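Uncharacterized NTF2-like protein (Cytophaga hutchinsonii ATCC 33406, PDB 3F14) is of unknown function but adopts an NTF2-like fold of the SnoaL-like family, a scaffold that often holds a pocket for small molecules. Local coordinates at residues P54-G58 against A59-N63. Sequence-based numbering, arbitrary orientation.
Sequences PEMKG and AVLTN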
loop_
_atom_site.group_PDB
_atom_site.type_symbol
_atom_site.label_atom_id
_atom_site.label_comp_id
_atom_site.label_asym_id
_atom_site.label_seq_id
_atom_site.Cartn_x
_atom_site.Cartn_y
_atom_site.Cartn_z
ATOM N N PRO A 54 -16.115 12.880 -11.659
ATOM C CA PRO A 54 -17.528 12.472 -11.502
ATOM C C PRO A 54 -17.693 11.086 -10.894
ATOM O O PRO A 54 -18.637 10.865 -10.100
ATOM C CB PRO A 54 -18.061 12.499 -12.938
ATOM C CG PRO A 54 -17.120 13.393 -13.676
ATOM C CD PRO A 54 -15.781 13.250 -13.045
ATOM N N GLU A 55 -16.835 10.130 -11.240
ATOM C CA GLU A 55 -16.861 8.800 -10.619
ATOM C C GLU A 55 -16.640 8.888 -9.144
ATOM O O GLU A 55 -17.282 8.170 -8.377
ATOM C CB GLU A 55 -15.831 7.860 -11.215
ATOM C CG GLU A 55 -16.103 6.446 -10.778
ATOM C CD GLU A 55 -15.079 5.459 -11.255
ATOM O OE1 GLU A 55 -13.983 5.885 -11.689
ATOM O OE2 GLU A 55 -15.407 4.253 -11.159
HETATM N N MSE A 56 -15.727 9.731 -8.682
HETATM C CA MSE A 56 -15.512 9.917 -7.243
HETATM C C MSE A 56 -16.736 10.553 -6.556
HETATM O O MSE A 56 -17.128 10.080 -5.477
HETATM C CB MSE A 56 -14.309 10.817 -7.026
HETATM C CG MSE A 56 -12.974 10.251 -7.526
HETATM SE SE MSE A 56 -12.334 8.656 -6.740
HETATM C CE MSE A 56 -13.154 7.307 -7.770
ATOM N N LYS A 57 -17.337 11.533 -7.205
ATOM C CA LYS A 57 -18.512 12.209 -6.660
ATOM C C LYS A 57 -19.689 11.275 -6.486
ATOM O O LYS A 57 -20.467 11.488 -5.584
ATOM C CB LYS A 57 -18.901 13.400 -7.539
ATOM C CG LYS A 57 -17.893 14.529 -7.469
ATOM C CD LYS A 57 -18.264 15.729 -8.346
ATOM C CE LYS A 57 -17.352 16.958 -8.057
ATOM N NZ LYS A 57 -17.697 17.630 -6.761
ATOM N N GLY A 58 -19.814 10.256 -7.330
ATOM C CA GLY A 58 -20.880 9.268 -7.219
ATOM C C GLY A 58 -20.615 8.108 -6.296
ATOM O O GLY A 58 -21.509 7.280 -6.038
ATOM N N ALA A 59 -19.391 8.019 -5.783
ATOM C CA ALA A 59 -18.920 6.937 -4.937
ATOM C C ALA A 59 -18.874 7.426 -3.486
ATOM O O ALA A 59 -19.081 8.625 -3.222
ATOM C CB ALA A 59 -17.525 6.444 -5.395
ATOM N N VAL A 60 -18.525 6.520 -2.565
ATOM C CA VAL A 60 -18.393 6.887 -1.132
ATOM C C VAL A 60 -17.035 6.381 -0.669
ATOM O O VAL A 60 -16.779 5.169 -0.648
ATOM C CB VAL A 60 -19.490 6.357 -0.264
ATOM C CG1 VAL A 60 -19.361 6.936 1.189
ATOM C CG2 VAL A 60 -20.855 6.780 -0.820
ATOM N N LEU A 61 -16.120 7.301 -0.361
ATOM C CA LEU A 61 -14.752 6.968 -0.009
ATOM C C LEU A 61 -14.507 7.201 1.472
ATOM O O LEU A 61 -14.922 8.226 2.009
ATOM C CB LEU A 61 -13.750 7.738 -0.871
ATOM C CG LEU A 61 -13.790 7.407 -2.379
ATOM C CD1 LEU A 61 -14.760 8.308 -3.190
ATOM C CD2 LEU A 61 -12.372 7.470 -2.974
ATOM N N THR A 62 -13.854 6.260 2.131
ATOM C CA THR A 62 -13.585 6.320 3.560
ATOM C C THR A 62 -12.123 5.978 3.807
ATOM O O THR A 62 -11.688 4.890 3.499
ATOM C CB THR A 62 -14.462 5.290 4.298
ATOM O OG1 THR A 62 -15.836 5.558 3.978
ATOM C CG2 THR A 62 -14.257 5.352 5.845
ATOM N N ASN A 63 -11.377 6.947 4.297
ATOM C CA ASN A 63 -9.985 6.733 4.673
ATOM C C ASN A 63 -9.933 6.096 6.085
ATOM O O ASN A 63 -10.595 6.574 7.004
ATOM C CB ASN A 63 -9.231 8.058 4.650
ATOM C CG ASN A 63 -9.120 8.674 3.267
ATOM O OD1 ASN A 63 -9.174 7.973 2.247
ATOM N ND2 ASN A 63 -8.938 9.999 3.236
HETATM O O HOH W 1 -21.397 10.002 -3.217
#
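The flat carbonyl of Met-56 receives Ala-59 N over one face and Leu-61 CD1 near its oxygen end, a little to the other side of its plane. Ala-59 N donates to Met-56 O at 3.1 Å, with an N-H...O angle of 152°. The donor stands well above the carbonyl plane, a steep approach that goes with the tight curl of the chain. This bond closes a type I turn, with Lys-57 and Gly-58 at its two middle positions. Just before it, Gly-58 N still makes the helical bond to Pro-54 O, so a five-residue turn gives way to a four-residue one. Ala-59 itself is extended, and this sends the backbone out of the turn toward the strand. Its CB lies 3.5 Å from Glu-55 O. A water molecule spans the turn, donating to Lys-57 O and, at 2.7 Å, to Ala-59 O.

Leu-61 touches Met-56 with both methyl groups. CD1 lies 3.7 Å from the carbonyl oxygen Met-56 O, and CD2 makes the apolar contact, 3.9 Å from the selenium of Met-56 (a selenomethionine). With CG anti to its carbonyl carbon (chi1 -64°), Met-56 bends again at chi2 and chi3, and the two side chains cross at about a right angle.

The turn is the junction between helix 42-57 and strand 60-68, the outermost strand at one end of the sheet within this chain. Met-56 also packs on Phe-18, whereas Ala-59 and Leu-61 both touch Cys-79 of strand 72-82. Backbone hydrogen bonds pair Val-60 with Arg-80 and Thr-62 with Lys-78, joining the new strand to that antiparallel neighbour, and farther along it Asn-63 reaches Gln-11 of helix 2-14 and Tyr-93 of strand 88-100.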